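Local coordinates for protein cyclopropane mycolic acid synthase 3 (Mycobacterium tuberculosis, PDB 1L1E) that probably converts a double bond of the alpha mycolic acid chain into a cyclopropane ring, taking the methylene group from S-adenosyl-L-methionine, at residues Asp131-Ile136 and Arg156-Asp161; Lys163-Thr168 and Gln282-Lys287; Met238-Leu243 and Tyr265-Ala270. All coordinates share one frame; numbering follows the deposited sequence.

Interactions 1 and 2 share the seven-stranded mixed sheet of the methyltransferase core, their centres about 9 Å apart. Strand 132-136, its crossover through helix 147-157 and strand 163-170 come first among the three contacts; the last strand, 279-286, returns to pair with 163-170. Interactions 1 and 2 touch directly, through Ser135 O to His167 N between neighbouring strands and Leu158 O to Lys287 NZ. Interaction 3, helix 229-245 on helix 256-274, is nested within the chain loop closed by interaction 2, across the chain's centre, about 33 Å and 27 Å from the centres of interactions 1 and 2. The cofactor site thus has the C-terminal end of strand 132-136 on one side and, through Trp239 and Tyr33, the helix pair on the other.

Interaction 1: residues Asp131-Ile136 and Arg156-Asp161; sequences DRIVSI and RTLPAD. With SAH (S-adenosyl-L-homocysteine), chain D.
With CG set beside the backbone N (chi1 -56°) and a bend at chi2, the Arg132 side chain curls back toward the turn that carries Asp161, while Ile133 sends CG1 and CD1 to Leu158. The contact belongs to a beta-alpha-beta unit of the Rossmann-like methyltransferase fold: strand 132-136 leads through helix 147-157 to strand 163-170, and residues 158-161 lie in the turn between the last two. Leu158 CD2 fits against Ile133 CG1 at 3.6 Å, two branched apolar chains suited to the buried space between helix end and sheet. Thr157 OG1 also nears Ile133 CD1, but its hydrogen bond goes to Thr154 O. Pro159 CD lies 3.4 Å from Asp131 O. That carbonyl takes a nearly straight bond from Arg132 NH1 (2.9 Å); Asp131 O lies in the guanidinium plane, but NH1 approaches from above the carbonyl plane, off its lone pairs. NE binds Leu60 O, a second grip suited to arginine, with several N-H groups on a long chain. NH1 also forms a salt bridge to Asp161 OD1 at 3.3 Å, a weak, bent hydrogen bond, and Asp161 O covers one guanidinium face. At the strand's far end, Ile136 O accepts a hydrogen bond from the amino N of S-adenosyl-L-homocysteine, 2.7 Å away.

Interaction 2: residues Lys163-Thr168 and Gln282-Lys287; sequences KMLLHT and QFTLEK. With CO3 (carbonate ion), chain C.
Strands 163-168 and 282-286 run antiparallel, their axes 160° apart, and four backbone hydrogen bonds join Met164 with Leu285 and Leu166 with Phe283 as hydrogen-bonded pairs. On the face bearing these side chains, Met164 and Leu285 lie side by side and point the same way, CE meeting CD1 at 4.0 Å. Leu166 and Phe283 touch through their CB atoms, and the Phe283 ring turns an edge to Leu166 O, its CD1 3.6 Å away. Large apolar residues suit this face, since Phe151 of helix 147-157 covers Met164, Leu166 and Leu285. The face with Leu165 and Thr284 also carries His167 and Gln282. Placing CG anti to the backbone N (chi1 163°) swings the imidazole alongside Gln282, where ND1 accepts a nearly straight N-H from Gln282 NE2 at 3.2 Å; amide and ring planes are 62° apart. Gln282 OE1 is taken by Lys59 NZ. This amide probably helps fix the ring's rotation, while His167 NE2 donates to O3 of a carbonate, probably from the crystallisation liquor, at 2.8 Å. Histidine can thus accept and donate at once. A last strand inserted antiparallel between 163-170 and 221-227 is the hallmark of the class I S-adenosylmethionine-dependent methyltransferase fold.

Interaction 3: residues Met238-Leu243 and Tyr265-Ala270; sequences MWATAL and YLTGCA
The Trp239 indole meets Leu266 obliquely, its benzo-ring atom CE3 3.9 Å from CD2, while other rings gather round it: Phe26 makes an edge-to-face contact and Tyr33 meets it with planes at about 55°. Leu266 and Trp239 cross at about a right angle, the branched end of the leucine also touching the tryptophan CB. Leu266 carries most of the contact. With its CG beside the backbone N (chi1 -55°), it spreads two methyls over helix 229-245, CD2 to Trp239 and CD1 to the backbone of Ala240, 3.7 Å from its CA. CD1 also meets Leu243 CD2 at 4.0 Å. Ala240, whose CB lies 3.9 Å from Leu266 CB, is small enough to let the helices come close; the segment axes pass at 8.8 Å, 154° apart and so nearly antiparallel. Thr267 borders the contact, its OG1 near Ala240 CB but weakly bonded to Met263 O in its own helix. Cys269, probably an active-site residue, sits further along helix 256-274, packed against Leu236, Phe191 and Ile195. The contact is chiefly apolar, without hydrogen bonds between the two segments, so it depends on shape and burial, with the indole joining this helix pair to Tyr33, a probable S-adenosylmethionine-binding residue.

Interaction 1: residues Asp131-Ile136 and Arg156-Asp161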
loop_
_atom_site.group_PDB
_atom_site.type_symbol
_atom_site.label_atom_id
_atom_site.label_comp_id
_atom_site.label_asym_id
_atom_site.label_seq_id
_atom_site.Cartn_x
_atom_site.Cartn_y
_atom_site.Cartn_z
ATOM N N ASP A 131 9.143 9.918 -14.542
ATOM C CA ASP A 131 7.945 10.457 -15.175
ATOM C C ASP A 131 6.684 10.400 -14.324
ATOM O O ASP A 131 5.859 11.322 -14.362
ATOM C CB ASP A 131 7.670 9.732 -16.495
ATOM C CG ASP A 131 8.741 9.983 -17.533
ATOM O OD1 ASP A 131 8.969 11.165 -17.877
ATOM O OD2 ASP A 131 9.346 8.995 -18.004
ATOM N N ARG A 132 6.540 9.320 -13.567
ATOM C CA ARG A 132 5.360 9.103 -12.741
ATOM C C ARG A 132 5.757 8.371 -11.474
ATOM O O ARG A 132 6.845 7.795 -11.397
ATOM C CB ARG A 132 4.335 8.256 -13.513
ATOM C CG ARG A 132 3.916 8.823 -14.870
ATOM C CD ARG A 132 3.091 10.084 -14.709
ATOM N NE ARG A 132 2.429 10.489 -15.950
ATOM C CZ ARG A 132 2.973 11.263 -16.888
ATOM N NH1 ARG A 132 4.204 11.739 -16.747
ATOM N NH2 ARG A 132 2.281 11.568 -17.974
ATOM N N ILE A 133 4.859 8.379 -10.491
ATOM C CA ILE A 133 5.114 7.726 -9.211
ATOM C C ILE A 133 3.868 7.017 -8.712
ATOM O O ILE A 133 2.744 7.486 -8.918
ATOM C CB ILE A 133 5.537 8.751 -8.138
ATOM C CG1 ILE A 133 6.870 9.388 -8.508
ATOM C CG2 ILE A 133 5.649 8.075 -6.761
ATOM C CD1 ILE A 133 7.244 10.553 -7.582
ATOM N N VAL A 134 4.074 5.879 -8.066
ATOM C CA VAL A 134 2.983 5.110 -7.495
ATOM C C VAL A 134 3.445 4.664 -6.108
ATOM O O VAL A 134 4.584 4.211 -5.937
ATOM C CB VAL A 134 2.650 3.860 -8.367
ATOM C CG1 VAL A 134 3.861 2.913 -8.432
ATOM C CG2 VAL A 134 1.441 3.134 -7.790
ATOM N N SER A 135 2.577 4.810 -5.115
ATOM C CA SER A 135 2.905 4.406 -3.750
ATOM C C SER A 135 1.651 3.793 -3.138
ATOM O O SER A 135 0.661 4.486 -2.905
ATOM C CB SER A 135 3.356 5.606 -2.920
ATOM O OG SER A 135 3.805 5.179 -1.642
ATOM N N ILE A 136 1.698 2.491 -2.883
ATOM C CA ILE A 136 0.544 1.782 -2.361
ATOM C C ILE A 136 0.815 1.120 -1.021
ATOM O O ILE A 136 1.596 0.175 -0.940
ATOM C CB ILE A 136 0.085 0.700 -3.385
ATOM C CG1 ILE A 136 -0.320 1.370 -4.696
ATOM C CG2 ILE A 136 -1.083 -0.096 -2.840
ATOM C CD1 ILE A 136 -0.521 0.377 -5.847
ATOM N N ARG A 156 9.389 17.299 -6.455
ATOM C CA ARG A 156 10.581 17.770 -7.153
ATOM C C ARG A 156 11.204 16.753 -8.121
ATOM O O ARG A 156 12.035 17.104 -8.950
ATOM C CB ARG A 156 11.606 18.252 -6.119
ATOM C CG ARG A 156 11.117 19.496 -5.343
ATOM C CD ARG A 156 12.064 19.934 -4.220
ATOM N NE ARG A 156 11.642 21.201 -3.609
ATOM C CZ ARG A 156 12.290 21.809 -2.618
ATOM N NH1 ARG A 156 13.395 21.269 -2.115
ATOM N NH2 ARG A 156 11.839 22.963 -2.128
ATOM N N THR A 157 10.790 15.497 -8.031
ATOM C CA THR A 157 11.328 14.472 -8.915
ATOM C C THR A 157 10.459 14.318 -10.159
ATOM O O THR A 157 10.917 13.831 -11.189
ATOM C CB THR A 157 11.412 13.116 -8.202
ATOM O OG1 THR A 157 10.114 12.756 -7.718
ATOM C CG2 THR A 157 12.382 13.193 -7.037
ATOM N N LEU A 158 9.203 14.736 -10.045
ATOM C CA LEU A 158 8.239 14.642 -11.131
ATOM C C LEU A 158 8.389 15.761 -12.137
ATOM O O LEU A 158 8.867 16.844 -11.807
ATOM C CB LEU A 158 6.813 14.673 -10.577
ATOM C CG LEU A 158 6.380 13.467 -9.746
ATOM C CD1 LEU A 158 5.012 13.729 -9.111
ATOM C CD2 LEU A 158 6.352 12.237 -10.645
ATOM N N PRO A 159 7.974 15.512 -13.387
ATOM C CA PRO A 159 8.051 16.502 -14.462
ATOM C C PRO A 159 6.825 17.411 -14.447
ATOM O O PRO A 159 5.894 17.200 -13.662
ATOM C CB PRO A 159 8.110 15.639 -15.712
ATOM C CG PRO A 159 7.195 14.511 -15.360
ATOM C CD PRO A 159 7.589 14.192 -13.921
ATOM N N ALA A 160 6.831 18.420 -15.315
ATOM C CA ALA A 160 5.721 19.363 -15.417
ATOM C C ALA A 160 4.369 18.659 -15.484
ATOM O O ALA A 160 3.424 19.063 -14.803
ATOM C CB ALA A 160 5.902 20.240 -16.640
ATOM N N ASP A 161 4.273 17.616 -16.307
ATOM C CA ASP A 161 3.019 16.873 -16.451
ATOM C C ASP A 161 3.010 15.587 -15.637
ATOM O O ASP A 161 2.314 14.629 -15.973
ATOM C CB ASP A 161 2.756 16.532 -17.922
ATOM C CG ASP A 161 3.919 15.811 -18.578
ATOM O OD1 ASP A 161 4.415 14.814 -18.010
ATOM O OD2 ASP A 161 4.334 16.237 -19.677
HETATM N N SAH D . 3.296 -1.531 -2.250
HETATM C CA SAH D . 3.421 -2.962 -1.968
HETATM C CB SAH D . 3.944 -3.191 -0.532
HETATM C CG SAH D . 3.133 -2.554 0.601
HETATM S SD SAH D . 3.806 -2.873 2.239
HETATM C C SAH D . 2.065 -3.668 -2.133
HETATM O O SAH D . 1.097 -2.990 -2.489
HETATM O OXT SAH D . 1.987 -4.878 -1.877
HETATM C "C5'" SAH D . 4.733 -1.330 2.543
HETATM C "C4'" SAH D . 5.975 -1.135 1.665
HETATM O "O4'" SAH D . 6.511 0.217 1.756
HETATM C "C3'" SAH D . 7.138 -2.048 2.048
HETATM O "O3'" SAH D . 7.798 -2.446 0.825
HETATM C "C2'" SAH D . 8.016 -1.163 2.889
HETATM O "O2'" SAH D . 9.344 -1.678 3.005
HETATM C "C1'" SAH D . 7.906 0.133 2.144
HETATM N N9 SAH D . 8.302 1.329 2.920
HETATM C C8 SAH D . 7.937 1.748 4.160
HETATM N N7 SAH D . 8.445 2.858 4.584
HETATM C C5 SAH D . 9.248 3.246 3.519
HETATM C C6 SAH D . 10.103 4.374 3.287
HETATM N N6 SAH D . 10.274 5.356 4.185
HETATM N N1 SAH D . 10.772 4.439 2.080
HETATM C C2 SAH D . 10.602 3.452 1.166
HETATM N N3 SAH D . 9.828 2.352 1.273
HETATM C C4 SAH D . 9.173 2.310 2.486
#

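Interaction 2: residues Lys163-Thr168 and Gln282-Lys287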
loop_
_atom_site.group_PDB
_atom_site.type_symbol
_atom_site.label_atom_id
_atom_site.label_comp_id
_atom_site.label_asym_id
_atom_site.label_seq_id
_atom_site.Cartn_x
_atom_site.Cartn_y
_atom_site.Cartn_z
ATOM N N LYS A 163 2.466 13.015 -12.321
ATOM C CA LYS A 163 1.398 12.714 -11.395
ATOM C C LYS A 163 1.848 11.553 -10.544
ATOM O O LYS A 163 2.682 10.748 -10.962
ATOM C CB LYS A 163 0.102 12.362 -12.138
ATOM C CG LYS A 163 0.278 11.416 -13.317
ATOM C CD LYS A 163 0.382 12.179 -14.640
ATOM C CE LYS A 163 -0.932 12.881 -14.985
ATOM N NZ LYS A 163 -0.865 13.673 -16.255
ATOM N N MET A 164 1.316 11.499 -9.330
ATOM C CA MET A 164 1.624 10.435 -8.394
ATOM C C MET A 164 0.294 9.857 -7.937
ATOM O O MET A 164 -0.698 10.590 -7.799
ATOM C CB MET A 164 2.402 10.992 -7.187
ATOM C CG MET A 164 2.447 10.075 -5.946
ATOM S SD MET A 164 3.775 10.495 -4.740
ATOM C CE MET A 164 3.202 12.039 -4.069
ATOM N N LEU A 165 0.261 8.545 -7.739
ATOM C CA LEU A 165 -0.940 7.894 -7.245
ATOM C C LEU A 165 -0.542 7.487 -5.842
ATOM O O LEU A 165 0.341 6.654 -5.665
ATOM C CB LEU A 165 -1.292 6.650 -8.069
ATOM C CG LEU A 165 -2.584 5.894 -7.696
ATOM C CD1 LEU A 165 -2.418 5.172 -6.373
ATOM C CD2 LEU A 165 -3.765 6.875 -7.630
ATOM N N LEU A 166 -1.188 8.091 -4.851
ATOM C CA LEU A 166 -0.909 7.818 -3.453
ATOM C C LEU A 166 -2.098 7.026 -2.912
ATOM O O LEU A 166 -3.204 7.541 -2.856
ATOM C CB LEU A 166 -0.786 9.143 -2.687
ATOM C CG LEU A 166 0.130 9.283 -1.469
ATOM C CD1 LEU A 166 -0.467 10.327 -0.516
ATOM C CD2 LEU A 166 0.302 7.969 -0.765
ATOM N N HIS A 167 -1.849 5.785 -2.512
ATOM C CA HIS A 167 -2.872 4.895 -1.984
ATOM C C HIS A 167 -2.520 4.652 -0.520
ATOM O O HIS A 167 -1.436 4.161 -0.208
ATOM C CB HIS A 167 -2.863 3.604 -2.822
ATOM C CG HIS A 167 -3.564 2.443 -2.193
ATOM N ND1 HIS A 167 -4.324 1.560 -2.929
ATOM C CD2 HIS A 167 -3.558 1.968 -0.926
ATOM C CE1 HIS A 167 -4.752 0.590 -2.142
ATOM N NE2 HIS A 167 -4.301 0.813 -0.922
ATOM N N THR A 168 -3.435 5.006 0.378
ATOM C CA THR A 168 -3.174 4.863 1.804
ATOM C C THR A 168 -4.437 4.798 2.647
ATOM O O THR A 168 -5.492 5.280 2.242
ATOM C CB THR A 168 -2.351 6.074 2.317
ATOM O OG1 THR A 168 -1.094 6.115 1.632
ATOM C CG2 THR A 168 -2.108 5.976 3.808
ATOM N N GLN A 282 -7.377 6.507 -2.633
ATOM C CA GLN A 282 -6.360 6.600 -3.660
ATOM C C GLN A 282 -6.433 8.057 -4.096
ATOM O O GLN A 282 -7.467 8.515 -4.595
ATOM C CB GLN A 282 -6.669 5.686 -4.858
ATOM C CG GLN A 282 -6.535 4.172 -4.607
ATOM C CD GLN A 282 -6.265 3.392 -5.902
ATOM O OE1 GLN A 282 -6.651 3.823 -6.991
ATOM N NE2 GLN A 282 -5.602 2.241 -5.784
ATOM N N PHE A 283 -5.343 8.790 -3.880
ATOM C CA PHE A 283 -5.282 10.195 -4.251
ATOM C C PHE A 283 -4.468 10.366 -5.514
ATOM O O PHE A 283 -3.332 9.898 -5.598
ATOM C CB PHE A 283 -4.609 11.036 -3.159
ATOM C CG PHE A 283 -5.290 10.978 -1.821
ATOM C CD1 PHE A 283 -4.997 9.965 -0.923
ATOM C CD2 PHE A 283 -6.198 11.969 -1.444
ATOM C CE1 PHE A 283 -5.592 9.934 0.342
ATOM C CE2 PHE A 283 -6.796 11.948 -0.185
ATOM C CZ PHE A 283 -6.492 10.930 0.711
ATOM N N THR A 284 -5.047 11.030 -6.502
ATOM C CA THR A 284 -4.318 11.289 -7.715
ATOM C C THR A 284 -3.841 12.725 -7.559
ATOM O O THR A 284 -4.647 13.644 -7.388
ATOM C CB THR A 284 -5.206 11.158 -8.962
ATOM O OG1 THR A 284 -5.750 9.829 -9.027
ATOM C CG2 THR A 284 -4.374 11.417 -10.217
ATOM N N LEU A 285 -2.531 12.909 -7.590
ATOM C CA LEU A 285 -1.949 14.235 -7.434
ATOM C C LEU A 285 -1.146 14.642 -8.668
ATOM O O LEU A 285 -0.282 13.897 -9.133
ATOM C CB LEU A 285 -1.042 14.248 -6.205
ATOM C CG LEU A 285 -1.595 13.543 -4.966
ATOM C CD1 LEU A 285 -0.529 13.521 -3.900
ATOM C CD2 LEU A 285 -2.844 14.238 -4.473
ATOM N N GLU A 286 -1.437 15.825 -9.195
ATOM C CA GLU A 286 -0.734 16.325 -10.371
ATOM C C GLU A 286 0.220 17.457 -9.997
ATOM O O GLU A 286 -0.141 18.355 -9.238
ATOM C CB GLU A 286 -1.729 16.822 -11.415
ATOM C CG GLU A 286 -2.500 15.709 -12.107
ATOM C CD GLU A 286 -3.338 16.223 -13.256
ATOM O OE1 GLU A 286 -2.803 17.008 -14.059
ATOM O OE2 GLU A 286 -4.522 15.842 -13.359
ATOM N N LYS A 287 1.438 17.407 -10.529
ATOM C CA LYS A 287 2.433 18.437 -10.240
ATOM C C LYS A 287 1.983 19.764 -10.836
ATOM O O LYS A 287 1.157 19.790 -11.748
ATOM C CB LYS A 287 3.794 18.037 -10.819
ATOM C CG LYS A 287 4.887 19.081 -10.617
ATOM C CD LYS A 287 6.280 18.495 -10.813
ATOM C CE LYS A 287 7.350 19.537 -10.511
ATOM N NZ LYS A 287 8.720 18.967 -10.370
HETATM C C CO3 C . -3.354 -0.295 2.265
HETATM O O1 CO3 C . -3.100 1.178 2.179
HETATM O O2 CO3 C . -2.977 -0.993 3.373
HETATM O O3 CO3 C . -3.971 -0.923 1.239
#

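Interaction 3: residues Met238-Leu243 and Tyr265-Ala270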
loop_
_atom_site.group_PDB
_atom_site.type_symbol
_atom_site.label_atom_id
_atom_site.label_comp_id
_atom_site.label_asym_id
_atom_site.label_seq_id
_atom_site.Cartn_x
_atom_site.Cartn_y
_atom_site.Cartn_z
ATOM N N MET A 238 -10.306 -12.263 3.619
ATOM C CA MET A 238 -9.634 -13.309 2.871
ATOM C C MET A 238 -8.236 -13.633 3.385
ATOM O O MET A 238 -7.845 -14.798 3.393
ATOM C CB MET A 238 -9.621 -12.966 1.381
ATOM C CG MET A 238 -11.025 -13.011 0.758
ATOM S SD MET A 238 -11.083 -12.633 -1.002
ATOM C CE MET A 238 -10.738 -14.209 -1.703
ATOM N N TRP A 239 -7.480 -12.628 3.826
ATOM C CA TRP A 239 -6.152 -12.917 4.365
ATOM C C TRP A 239 -6.301 -13.732 5.639
ATOM O O TRP A 239 -5.513 -14.644 5.899
ATOM C CB TRP A 239 -5.374 -11.635 4.688
ATOM C CG TRP A 239 -4.804 -10.918 3.489
ATOM C CD1 TRP A 239 -4.476 -11.464 2.276
ATOM C CD2 TRP A 239 -4.446 -9.535 3.416
ATOM N NE1 TRP A 239 -3.938 -10.504 1.456
ATOM C CE2 TRP A 239 -3.907 -9.310 2.131
ATOM C CE3 TRP A 239 -4.528 -8.458 4.317
ATOM C CZ2 TRP A 239 -3.454 -8.054 1.721
ATOM C CZ3 TRP A 239 -4.077 -7.207 3.908
ATOM C CH2 TRP A 239 -3.549 -7.016 2.623
ATOM N N ALA A 240 -7.317 -13.401 6.436
ATOM C CA ALA A 240 -7.567 -14.099 7.691
ATOM C C ALA A 240 -7.922 -15.563 7.443
ATOM O O ALA A 240 -7.349 -16.468 8.064
ATOM C CB ALA A 240 -8.698 -13.404 8.458
ATOM N N THR A 241 -8.867 -15.788 6.532
ATOM C CA THR A 241 -9.311 -17.144 6.187
ATOM C C THR A 241 -8.148 -18.020 5.730
ATOM O O THR A 241 -8.058 -19.187 6.098
ATOM C CB THR A 241 -10.392 -17.102 5.071
ATOM O OG1 THR A 241 -11.546 -16.405 5.560
ATOM C CG2 THR A 241 -10.803 -18.519 4.649
ATOM N N ALA A 242 -7.252 -17.441 4.939
ATOM C CA ALA A 242 -6.091 -18.157 4.430
ATOM C C ALA A 242 -5.098 -18.492 5.554
ATOM O O ALA A 242 -4.608 -19.626 5.657
ATOM C CB ALA A 242 -5.411 -17.322 3.354
ATOM N N LEU A 243 -4.812 -17.502 6.399
ATOM C CA LEU A 243 -3.894 -17.691 7.512
ATOM C C LEU A 243 -4.434 -18.791 8.413
ATOM O O LEU A 243 -3.704 -19.704 8.796
ATOM C CB LEU A 243 -3.745 -16.389 8.312
ATOM C CG LEU A 243 -2.811 -16.409 9.528
ATOM C CD1 LEU A 243 -1.445 -16.938 9.140
ATOM C CD2 LEU A 243 -2.691 -14.999 10.090
ATOM N N TYR A 265 -5.207 -8.913 14.151
ATOM C CA TYR A 265 -5.064 -7.743 13.304
ATOM C C TYR A 265 -6.024 -7.815 12.122
ATOM O O TYR A 265 -6.790 -6.884 11.871
ATOM C CB TYR A 265 -3.607 -7.651 12.839
ATOM C CG TYR A 265 -3.358 -6.996 11.500
ATOM C CD1 TYR A 265 -3.759 -5.684 11.245
ATOM C CD2 TYR A 265 -2.656 -7.675 10.502
ATOM C CE1 TYR A 265 -3.458 -5.066 10.026
ATOM C CE2 TYR A 265 -2.350 -7.070 9.290
ATOM C CZ TYR A 265 -2.750 -5.770 9.057
ATOM O OH TYR A 265 -2.428 -5.178 7.857
ATOM N N LEU A 266 -6.004 -8.941 11.421
ATOM C CA LEU A 266 -6.844 -9.107 10.247
ATOM C C LEU A 266 -8.338 -9.087 10.550
ATOM O O LEU A 266 -9.096 -8.353 9.906
ATOM C CB LEU A 266 -6.465 -10.404 9.524
ATOM C CG LEU A 266 -4.983 -10.544 9.145
ATOM C CD1 LEU A 266 -4.753 -11.933 8.614
ATOM C CD2 LEU A 266 -4.568 -9.491 8.122
ATOM N N THR A 267 -8.768 -9.884 11.524
ATOM C CA THR A 267 -10.185 -9.938 11.867
ATOM C C THR A 267 -10.669 -8.624 12.463
ATOM O O THR A 267 -11.768 -8.166 12.155
ATOM C CB THR A 267 -10.481 -11.082 12.855
ATOM O OG1 THR A 267 -10.089 -12.329 12.268
ATOM C CG2 THR A 267 -11.978 -11.146 13.163
ATOM N N GLY A 268 -9.843 -8.012 13.305
ATOM C CA GLY A 268 -10.220 -6.753 13.921
ATOM C C GLY A 268 -10.328 -5.590 12.951
ATOM O O GLY A 268 -11.251 -4.787 13.046
ATOM N N CYS A 269 -9.383 -5.477 12.024
ATOM C CA CYS A 269 -9.427 -4.386 11.057
ATOM C C CYS A 269 -10.548 -4.600 10.043
ATOM O O CYS A 269 -11.115 -3.639 9.522
ATOM C CB CYS A 269 -8.085 -4.241 10.335
ATOM S SG CYS A 269 -6.764 -3.472 11.328
ATOM N N ALA A 270 -10.868 -5.858 9.756
ATOM C CA ALA A 270 -11.936 -6.139 8.808
ATOM C C ALA A 270 -13.224 -5.514 9.341
ATOM O O ALA A 270 -13.994 -4.922 8.580
ATOM C CB ALA A 270 -12.108 -7.644 8.625
#